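Local coordinates for protein osa (Shigella flexneri, PDB 4O7K) that suppresses the oncogenicity of Agrobacterium tumefaciens, acting as a plasmid fertility inhibition factor of the ParB/Srx superfamily, at residues A[89-92]-A[96-99]; A[104-109]-A[143-148]; A[81-86]-A[124-129]; A[47-50]-A[54-57]. The protein carries 1 engineered substitution. All blocks are in the same frame, centred on the assembly; numbering follows the deposited sequence.

Interaction 1 (A[89-92]-A[96-99]); sequences QACP and DMPK
P92 and M97 bring their CA atoms to 5.7 Å where the irregular run 89-92 passes the 3-10 segment 96-99, in which a backbone bond joins K99 N to D96 O at 3.0 Å. Both pieces belong to the loop between helices 73-81 and 103-112, with three residues linking them. P92 and M97 share most of the contact. The CG of M97 lies beside the backbone N and anti to the carbonyl carbon (chi1 -76°), and the chain beyond runs extended, which carries CE to P92 and C91. There the terminal methyl does the touching: CE of M97 sits 3.4 Å from P92 O and 3.7 Å from C91 SG, with both atoms on the same side of it. Nearer the backbone, M97 CG rests 4.2 Å from P92 CB. That same CB meets D96 CB at 4.4 Å, a looser touch through the methylene of the aspartate, whose OD2 points to a long, weak ion pair with R10. Helix 73-81 packs on this group through Y77, which touches both C91 and M97, and helix 140-148 through M144 and L147. The contact is thus one of methyl, methylene and sulfur surfaces. P92 O is buried against the weakly polar methionine methyl, an arrangement held by shape and dispersion more than by directed bonds.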
loop_
_atom_site.group_PDB
_atom_site.type_symbol
_atom_site.label_atom_id
_atom_site.label_comp_id
_atom_site.label_asym_id
_atom_site.label_seq_id
_atom_site.Cartn_x
_atom_site.Cartn_y
_atom_site.Cartn_z
ATOM N N GLN A 89 15.463 -1.463 1.110
ATOM C CA GLN A 89 14.043 -1.180 0.866
ATOM C C GLN A 89 13.647 0.191 1.394
ATOM O O GLN A 89 12.460 0.478 1.530
ATOM C CB GLN A 89 13.155 -2.263 1.494
ATOM C CG GLN A 89 13.426 -3.655 0.932
ATOM C CD GLN A 89 12.314 -4.662 1.210
ATOM O OE1 GLN A 89 12.179 -5.661 0.502
ATOM N NE2 GLN A 89 11.527 -4.409 2.246
ATOM N N ALA A 90 14.636 1.034 1.689
ATOM C CA ALA A 90 14.375 2.388 2.193
ATOM C C ALA A 90 13.341 3.130 1.339
ATOM O O ALA A 90 13.390 3.106 0.116
ATOM C CB ALA A 90 15.654 3.193 2.255
ATOM N N CYS A 91 12.407 3.790 1.999
ATOM C CA CYS A 91 11.357 4.513 1.286
ATOM C C CYS A 91 11.805 5.918 0.907
ATOM O O CYS A 91 12.180 6.707 1.778
ATOM C CB CYS A 91 10.109 4.584 2.143
ATOM S SG CYS A 91 8.731 5.353 1.308
ATOM N N PRO A 92 11.788 6.236 -0.400
ATOM C CA PRO A 92 12.047 7.618 -0.824
ATOM C C PRO A 92 10.954 8.558 -0.314
ATOM O O PRO A 92 9.852 8.087 -0.020
ATOM C CB PRO A 92 12.012 7.540 -2.361
ATOM C CG PRO A 92 12.102 6.080 -2.696
ATOM C CD PRO A 92 11.485 5.353 -1.540
ATOM N N ASP A 96 10.193 12.228 -4.426
ATOM C CA ASP A 96 11.286 11.595 -5.146
ATOM C C ASP A 96 10.910 10.229 -5.690
ATOM O O ASP A 96 11.676 9.616 -6.435
ATOM C CB ASP A 96 12.512 11.465 -4.240
ATOM C CG ASP A 96 13.065 12.806 -3.823
ATOM O OD1 ASP A 96 13.076 13.728 -4.664
ATOM O OD2 ASP A 96 13.480 12.942 -2.655
ATOM N N MET A 97 9.733 9.744 -5.315
ATOM C CA MET A 97 9.319 8.425 -5.767
ATOM C C MET A 97 9.297 8.286 -7.296
ATOM O O MET A 97 9.705 7.247 -7.805
ATOM C CB MET A 97 7.952 8.066 -5.179
ATOM C CG MET A 97 8.023 7.655 -3.717
ATOM S SD MET A 97 6.391 7.398 -3.003
ATOM C CE MET A 97 6.808 7.138 -1.278
ATOM N N PRO A 98 8.847 9.325 -8.038
ATOM C CA PRO A 98 8.838 9.080 -9.488
ATOM C C PRO A 98 10.227 8.950 -10.103
ATOM O O PRO A 98 10.329 8.516 -11.248
ATOM C CB PRO A 98 8.106 10.310 -10.049
ATOM C CG PRO A 98 7.234 10.768 -8.929
ATOM C CD PRO A 98 8.085 10.541 -7.694
ATOM N N LYS A 99 11.278 9.282 -9.352
ATOM C CA LYS A 99 12.644 9.159 -9.863
ATOM C C LYS A 99 13.138 7.722 -9.826
ATOM O O LYS A 99 14.156 7.402 -10.439
ATOM C CB LYS A 99 13.613 10.050 -9.076
ATOM C CG LYS A 99 13.352 11.535 -9.232
ATOM C CD LYS A 99 14.040 12.346 -8.140
ATOM C CE LYS A 99 13.264 13.632 -7.838
ATOM N NZ LYS A 99 13.682 14.792 -8.674
#

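Interaction 2 (A[104-109]-A[143-148]); sequences PSSAAH and SMWLLA. With PO4 (phosphate ion), chain C.
A phosphate pocket lies where helix 103-112 passes helix 140-148, and W145 is the side chain that spans from one helix to the other. The closest backbones are those of A107 and W145, CA to CA 6.8 Å. With CG anti to the backbone N (chi1 -171°), the indole of W145 leaves its own helix toward A107 and brings the NE1-CD1 side of its five-membered ring to that residue: NE1 is 3.4 Å from A107 CA, and CD1 is 3.8 Å from A107 CB. At the root of the side chain, S106 OG approaches W145 CB at 4.0 Å. The indole N-H is used by the ion, probably acquired from the crystallisation solution: W145 NE1 donates to phosphate O1 over 3.2 Å, a bent bond of 138°. Phosphate O4 lies in the ring plane at the indole edge, 3.9 Å from W145 CZ2, while A107 CB stands 3.5 Å from O1. H149 and H52 also bond the phosphate through their NE2 atoms. Rings of H149 and F110 stack on W145, and H52 meets it edge-to-face, which should fix the rotation of the indole. This is a helix-helix contact bridged by a tryptophan, with W145, H149 and H52 lining a site that can take up an anion.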
loop_
_atom_site.group_PDB
_atom_site.type_symbol
_atom_site.label_atom_id
_atom_site.label_comp_id
_atom_site.label_asym_id
_atom_site.label_seq_id
_atom_site.Cartn_x
_atom_site.Cartn_y
_atom_site.Cartn_z
ATOM N N PRO A 104 8.577 4.355 -14.122
ATOM C CA PRO A 104 7.872 4.479 -15.408
ATOM C C PRO A 104 7.192 3.177 -15.828
ATOM O O PRO A 104 6.095 3.211 -16.379
ATOM C CB PRO A 104 8.992 4.855 -16.384
ATOM C CG PRO A 104 9.993 5.572 -15.537
ATOM C CD PRO A 104 9.976 4.821 -14.228
ATOM N N SER A 105 7.836 2.046 -15.558
ATOM C CA SER A 105 7.248 0.751 -15.872
ATOM C C SER A 105 5.983 0.521 -15.052
ATOM O O SER A 105 4.994 0.008 -15.554
ATOM C CB SER A 105 8.253 -0.373 -15.617
ATOM O OG SER A 105 7.637 -1.638 -15.767
ATOM N N SER A 106 6.015 0.902 -13.780
ATOM C CA SER A 106 4.824 0.779 -12.951
ATOM C C SER A 106 3.696 1.694 -13.454
ATOM O O SER A 106 2.535 1.274 -13.579
ATOM C CB SER A 106 5.159 1.102 -11.496
ATOM O OG SER A 106 4.035 0.862 -10.668
ATOM N N ALA A 107 4.039 2.947 -13.740
ATOM C CA ALA A 107 3.066 3.918 -14.231
ATOM C C ALA A 107 2.389 3.423 -15.507
ATOM O O ALA A 107 1.172 3.588 -15.691
ATOM C CB ALA A 107 3.739 5.254 -14.470
ATOM N N ALA A 108 3.180 2.805 -16.375
ATOM C CA ALA A 108 2.670 2.243 -17.624
ATOM C C ALA A 108 1.645 1.150 -17.363
ATOM O O ALA A 108 0.593 1.121 -17.991
ATOM C CB ALA A 108 3.811 1.697 -18.467
ATOM N N HIS A 109 1.943 0.244 -16.435
ATOM C CA HIS A 109 0.999 -0.828 -16.121
ATOM C C HIS A 109 -0.265 -0.240 -15.517
ATOM O O HIS A 109 -1.372 -0.650 -15.859
ATOM C CB HIS A 109 1.607 -1.864 -15.166
ATOM C CG HIS A 109 0.809 -3.132 -15.071
ATOM N ND1 HIS A 109 1.164 -4.179 -14.247
ATOM C CD2 HIS A 109 -0.323 -3.521 -15.707
ATOM C CE1 HIS A 109 0.287 -5.158 -14.379
ATOM N NE2 HIS A 109 -0.626 -4.783 -15.258
ATOM N N SER A 143 3.700 0.377 -4.970
ATOM C CA SER A 143 3.339 1.074 -3.727
ATOM C C SER A 143 3.729 2.550 -3.796
ATOM O O SER A 143 2.984 3.419 -3.326
ATOM C CB SER A 143 4.014 0.425 -2.502
ATOM O OG SER A 143 3.539 -0.895 -2.273
ATOM N N MET A 144 4.897 2.836 -4.371
ATOM C CA MET A 144 5.329 4.223 -4.549
ATOM C C MET A 144 4.367 4.992 -5.453
ATOM O O MET A 144 4.043 6.154 -5.199
ATOM C CB MET A 144 6.741 4.287 -5.139
ATOM C CG MET A 144 7.836 3.738 -4.239
ATOM S SD MET A 144 9.429 3.944 -5.055
ATOM C CE MET A 144 10.495 2.911 -4.030
ATOM N N TRP A 145 3.933 4.332 -6.521
ATOM C CA TRP A 145 3.027 4.952 -7.481
ATOM C C TRP A 145 1.760 5.390 -6.749
ATOM O O TRP A 145 1.353 6.548 -6.844
ATOM C CB TRP A 145 2.705 3.982 -8.629
ATOM C CG TRP A 145 1.931 4.618 -9.779
ATOM C CD1 TRP A 145 2.453 5.163 -10.926
ATOM C CD2 TRP A 145 0.506 4.773 -9.878
ATOM N NE1 TRP A 145 1.440 5.642 -11.728
ATOM C CE2 TRP A 145 0.236 5.416 -11.107
ATOM C CE3 TRP A 145 -0.567 4.431 -9.042
ATOM C CZ2 TRP A 145 -1.057 5.720 -11.522
ATOM C CZ3 TRP A 145 -1.850 4.733 -9.458
ATOM C CH2 TRP A 145 -2.086 5.371 -10.691
ATOM N N LEU A 146 1.182 4.476 -5.967
ATOM C CA LEU A 146 -0.057 4.750 -5.243
ATOM C C LEU A 146 0.138 5.879 -4.249
ATOM O O LEU A 146 -0.691 6.778 -4.143
ATOM C CB LEU A 146 -0.568 3.488 -4.522
ATOM C CG LEU A 146 -1.023 2.301 -5.387
ATOM C CD1 LEU A 146 -0.981 1.007 -4.585
ATOM C CD2 LEU A 146 -2.426 2.536 -5.920
ATOM N N LEU A 147 1.252 5.836 -3.533
ATOM C CA LEU A 147 1.546 6.848 -2.523
ATOM C C LEU A 147 1.767 8.229 -3.152
ATOM O O LEU A 147 1.208 9.235 -2.694
ATOM C CB LEU A 147 2.761 6.425 -1.706
ATOM C CG LEU A 147 2.488 5.278 -0.736
ATOM C CD1 LEU A 147 3.770 4.940 0.017
ATOM C CD2 LEU A 147 1.352 5.649 0.225
ATOM N N ALA A 148 2.563 8.267 -4.215
ATOM C CA ALA A 148 2.866 9.526 -4.892
ATOM C C ALA A 148 1.610 10.104 -5.531
ATOM O O ALA A 148 1.492 11.321 -5.679
ATOM C CB ALA A 148 3.964 9.329 -5.942
HETATM P P PO4 C . 1.040 8.812 -14.296
HETATM O O1 PO4 C . 2.178 8.210 -13.483
HETATM O O2 PO4 C . 0.339 9.879 -13.489
HETATM O O3 PO4 C . 1.570 9.434 -15.566
HETATM O O4 PO4 C . 0.060 7.728 -14.672
#

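Interaction 3 (A[81-86]-A[124-129]); sequences LALGVE and SPTMIL
The turn that ends helix 73-81 rests against the far end of strand 118-128, just before that strand hairpins into 131-136. L83 and I128 carry the contact, their CA atoms 6.2 Å apart. I128 splits its work between two branches. Its CG2, anti to the backbone N, projects to the carbonyls of the turn and lies 3.7 Å from both A82 O and L83 O. Its CG1, beside the backbone N (chi1 -67°), instead meets the tip of L83, with CD2 of the leucine 3.7 Å away, and CD1 of the isoleucine follows at 4.2 Å. The CB of L83 starts out away from the strand; only the outer end of the side chain swings back, and the two side chains run oblique to each other. The backbone here is a type I beta turn from L81 to G84, closed by G84 N to L81 O at 3.1 Å, and G84 leaves the helical path with positive phi (101°), a conformation suited to glycine after a helix C-terminus. Two places earlier on the strand, T126 offers its methyl: CG2 is 4.0 Å from L83 CD2, the side chains crossing at about a right angle. Strand 131-136 adds A133, which touches both A82 and L83. A82 O, besides its van der Waals contact with the isoleucine methyl, accepts a hydrogen bond from H131 NE2.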
loop_
_atom_site.group_PDB
_atom_site.type_symbol
_atom_site.label_atom_id
_atom_site.label_comp_id
_atom_site.label_asym_id
_atom_site.label_seq_id
_atom_site.Cartn_x
_atom_site.Cartn_y
_atom_site.Cartn_z
ATOM N N LEU A 81 8.614 4.390 6.071
ATOM C CA LEU A 81 9.712 5.276 6.427
ATOM C C LEU A 81 10.419 4.813 7.706
ATOM O O LEU A 81 11.595 5.108 7.911
ATOM C CB LEU A 81 9.211 6.708 6.600
ATOM C CG LEU A 81 8.894 7.458 5.309
ATOM C CD1 LEU A 81 8.095 8.713 5.615
ATOM C CD2 LEU A 81 10.159 7.809 4.544
ATOM N N ALA A 82 9.708 4.079 8.556
ATOM C CA ALA A 82 10.284 3.611 9.817
ATOM C C ALA A 82 11.306 2.480 9.610
ATOM O O ALA A 82 11.984 2.053 10.550
ATOM C CB ALA A 82 9.177 3.164 10.768
ATOM N N LEU A 83 11.423 2.004 8.376
ATOM C CA LEU A 83 12.470 1.067 8.030
ATOM C C LEU A 83 13.831 1.733 8.189
ATOM O O LEU A 83 14.830 1.063 8.412
ATOM C CB LEU A 83 12.320 0.564 6.597
ATOM C CG LEU A 83 11.558 -0.716 6.292
ATOM C CD1 LEU A 83 11.946 -1.201 4.893
ATOM C CD2 LEU A 83 11.792 -1.786 7.340
ATOM N N GLY A 84 13.865 3.053 8.055
ATOM C CA GLY A 84 15.111 3.789 8.137
ATOM C C GLY A 84 15.618 4.155 6.758
ATOM O O GLY A 84 14.987 3.814 5.758
ATOM N N VAL A 85 16.763 4.831 6.693
ATOM C CA VAL A 85 17.222 5.413 5.430
ATOM C C VAL A 85 18.278 4.599 4.687
ATOM O O VAL A 85 18.569 4.875 3.519
ATOM C CB VAL A 85 17.792 6.830 5.649
ATOM C CG1 VAL A 85 16.682 7.790 6.037
ATOM C CG2 VAL A 85 18.886 6.809 6.695
ATOM N N GLU A 86 18.849 3.599 5.345
ATOM C CA GLU A 86 19.957 2.860 4.744
ATOM C C GLU A 86 19.521 1.518 4.168
ATOM O O GLU A 86 20.209 0.947 3.329
ATOM C CB GLU A 86 21.068 2.663 5.773
ATOM C CG GLU A 86 21.046 3.719 6.866
ATOM C CD GLU A 86 22.148 3.540 7.884
ATOM O OE1 GLU A 86 23.334 3.567 7.489
ATOM O OE2 GLU A 86 21.825 3.383 9.080
ATOM N N SER A 124 4.969 -7.113 4.872
ATOM C CA SER A 124 5.075 -7.775 6.157
ATOM C C SER A 124 5.338 -6.764 7.255
ATOM O O SER A 124 6.068 -5.796 7.053
ATOM C CB SER A 124 6.193 -8.822 6.122
ATOM O OG SER A 124 5.982 -9.752 5.076
ATOM N N PRO A 125 4.741 -6.986 8.432
ATOM C CA PRO A 125 5.113 -6.190 9.596
ATOM C C PRO A 125 6.506 -6.618 10.041
ATOM O O PRO A 125 6.871 -7.771 9.813
ATOM C CB PRO A 125 4.067 -6.572 10.638
ATOM C CG PRO A 125 3.645 -7.949 10.245
ATOM C CD PRO A 125 3.736 -8.010 8.750
ATOM N N THR A 126 7.267 -5.719 10.655
ATOM C CA THR A 126 8.590 -6.074 11.147
ATOM C C THR A 126 8.998 -5.107 12.255
ATOM O O THR A 126 8.264 -4.168 12.581
ATOM C CB THR A 126 9.648 -6.090 9.991
ATOM O OG1 THR A 126 10.854 -6.743 10.429
ATOM C CG2 THR A 126 9.963 -4.685 9.487
ATOM N N MET A 127 10.169 -5.352 12.838
ATOM C CA MET A 127 10.688 -4.546 13.936
ATOM C C MET A 127 12.054 -3.999 13.532
ATOM O O MET A 127 12.919 -4.749 13.083
ATOM C CB MET A 127 10.781 -5.384 15.220
ATOM C CG MET A 127 11.116 -4.616 16.499
ATOM S SD MET A 127 12.875 -4.248 16.664
ATOM C CE MET A 127 13.547 -5.898 16.730
ATOM N N ILE A 128 12.230 -2.691 13.675
ATOM C CA ILE A 128 13.476 -2.025 13.321
ATOM C C ILE A 128 13.860 -1.121 14.473
ATOM O O ILE A 128 13.075 -0.261 14.863
ATOM C CB ILE A 128 13.348 -1.180 12.033
ATOM C CG1 ILE A 128 13.116 -2.081 10.812
ATOM C CG2 ILE A 128 14.589 -0.311 11.840
ATOM C CD1 ILE A 128 14.296 -2.966 10.442
ATOM N N LEU A 129 15.051 -1.344 15.034
ATOM C CA LEU A 129 15.557 -0.536 16.148
ATOM C C LEU A 129 14.512 -0.316 17.232
ATOM O O LEU A 129 14.314 0.802 17.706
ATOM C CB LEU A 129 16.066 0.815 15.638
ATOM C CG LEU A 129 17.282 0.700 14.716
ATOM C CD1 LEU A 129 17.714 2.075 14.231
ATOM C CD2 LEU A 129 18.434 -0.024 15.416
#

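Interaction 4 (A[47-50]-A[54-57]); sequences LPVP and DAFM
L47 pairs with A55 across the loop connecting strands 44-47 and 55-58, and its side chain runs on toward M57. Its CB meets A55 O at 3.8 Å and A55 CB at 4.4 Å, both side chains being on the same face of the sheet. At CG, placed beside the backbone N (chi1 -69°), the chain forks: CD1 rests 3.9 Å from M57 CG, while CD2 lies 3.9 Å from M57 SD, so the two methyls take successive atoms of the methionine. That side chain bends at its last torsion. The backbones of L47 and A55 form a hydrogen-bonded antiparallel pair with both bonds made. L47 N gives its hydrogen to A55 O at 2.7 Å and 170°, tilted 27° from the carbonyl plane, whereas A55 N reaches L47 O at 3.0 Å in the carbonyl plane. Beyond this pair V49 lays CG2 against A55 CB at 3.8 Å. A water adds a further link, accepting from V49 N and lying 2.8 Å from D54 OD1, to which it can donate; the other carboxylate oxygen, OD2, makes a salt bridge with R46. The apolar face made by L47, A55 and M57 is packed by helix 140-148 through W145 and L146 and by helix 103-112 through F110, while strand 118-128 flanks M57 with V118 and L120.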
loop_
_atom_site.group_PDB
_atom_site.type_symbol
_atom_site.label_atom_id
_atom_site.label_comp_id
_atom_site.label_asym_id
_atom_site.label_seq_id
_atom_site.Cartn_x
_atom_site.Cartn_y
_atom_site.Cartn_z
ATOM N N LEU A 47 -9.705 1.823 -7.823
ATOM C CA LEU A 47 -9.137 2.748 -6.840
ATOM C C LEU A 47 -9.231 4.169 -7.380
ATOM O O LEU A 47 -8.671 4.469 -8.431
ATOM C CB LEU A 47 -7.674 2.387 -6.515
ATOM C CG LEU A 47 -7.399 1.103 -5.729
ATOM C CD1 LEU A 47 -7.525 -0.091 -6.651
ATOM C CD2 LEU A 47 -5.997 1.132 -5.149
ATOM N N PRO A 48 -9.963 5.043 -6.672
ATOM C CA PRO A 48 -10.005 6.456 -7.059
ATOM C C PRO A 48 -8.612 7.056 -6.930
ATOM O O PRO A 48 -7.928 6.755 -5.949
ATOM C CB PRO A 48 -10.963 7.088 -6.044
ATOM C CG PRO A 48 -11.657 5.927 -5.356
ATOM C CD PRO A 48 -10.710 4.776 -5.431
ATOM N N VAL A 49 -8.201 7.863 -7.906
ATOM C CA VAL A 49 -6.913 8.554 -7.864
ATOM C C VAL A 49 -7.149 10.032 -8.110
ATOM O O VAL A 49 -7.589 10.400 -9.199
ATOM C CB VAL A 49 -5.939 8.036 -8.926
ATOM C CG1 VAL A 49 -4.567 8.630 -8.691
ATOM C CG2 VAL A 49 -5.884 6.519 -8.920
ATOM N N PRO A 50 -6.870 10.883 -7.105
ATOM C CA PRO A 50 -7.152 12.323 -7.219
ATOM C C PRO A 50 -6.579 12.946 -8.482
ATOM O O PRO A 50 -5.386 12.777 -8.742
ATOM C CB PRO A 50 -6.476 12.915 -5.983
ATOM C CG PRO A 50 -6.462 11.792 -4.992
ATOM C CD PRO A 50 -6.282 10.534 -5.799
ATOM N N ASP A 54 -8.923 6.555 -12.957
ATOM C CA ASP A 54 -9.005 5.451 -12.006
ATOM C C ASP A 54 -7.858 4.474 -12.171
ATOM O O ASP A 54 -7.390 4.252 -13.286
ATOM C CB ASP A 54 -10.315 4.673 -12.179
ATOM C CG ASP A 54 -11.539 5.522 -11.941
ATOM O OD1 ASP A 54 -11.418 6.572 -11.277
ATOM O OD2 ASP A 54 -12.630 5.109 -12.390
ATOM N N ALA A 55 -7.424 3.880 -11.066
ATOM C CA ALA A 55 -6.511 2.746 -11.119
ATOM C C ALA A 55 -7.282 1.477 -10.773
ATOM O O ALA A 55 -8.334 1.538 -10.124
ATOM C CB ALA A 55 -5.330 2.946 -10.167
ATOM N N PHE A 56 -6.772 0.337 -11.228
ATOM C CA PHE A 56 -7.362 -0.955 -10.906
ATOM C C PHE A 56 -6.290 -1.923 -10.417
ATOM O O PHE A 56 -5.190 -1.973 -10.969
ATOM C CB PHE A 56 -8.087 -1.541 -12.117
ATOM C CG PHE A 56 -9.306 -0.764 -12.514
ATOM C CD1 PHE A 56 -9.192 0.361 -13.317
ATOM C CD2 PHE A 56 -10.563 -1.142 -12.068
ATOM C CE1 PHE A 56 -10.323 1.096 -13.672
ATOM C CE2 PHE A 56 -11.704 -0.411 -12.429
ATOM C CZ PHE A 56 -11.579 0.706 -13.230
ATOM N N MET A 57 -6.614 -2.684 -9.373
ATOM C CA MET A 57 -5.703 -3.682 -8.847
ATOM C C MET A 57 -6.438 -4.989 -8.626
ATOM O O MET A 57 -7.670 -5.010 -8.569
ATOM C CB MET A 57 -5.050 -3.195 -7.545
ATOM C CG MET A 57 -4.275 -1.893 -7.708
ATOM S SD MET A 57 -3.281 -1.503 -6.254
ATOM C CE MET A 57 -1.837 -2.493 -6.625
HETATM O O HOH W 1 -9.869 8.532 -10.108
#

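Overall arrangement
Helix 140-148 ties three of the contacts together. One side of it meets interaction 1, where M97 SD lies 3.4 Å from M144 O and P92 CD 3.6 Å from M144 CE; another meets interaction 4, with L146 CD1 3.8 Å from M57 SD and W145 CZ3 4.0 Å from A55 CB. Interactions 1 and 4 each have their centre about 11 Å from that of interaction 2, which holds the phosphate. Interaction 3 reaches this group through interaction 1, which lies inside the loop that interaction 3 closes, C91 O being 3.6 Å from L81 CD2. Interactions 3 and 4 have centres about 27 Å apart, yet their strands 118-128 and 55-58 are neighbours in one sheet.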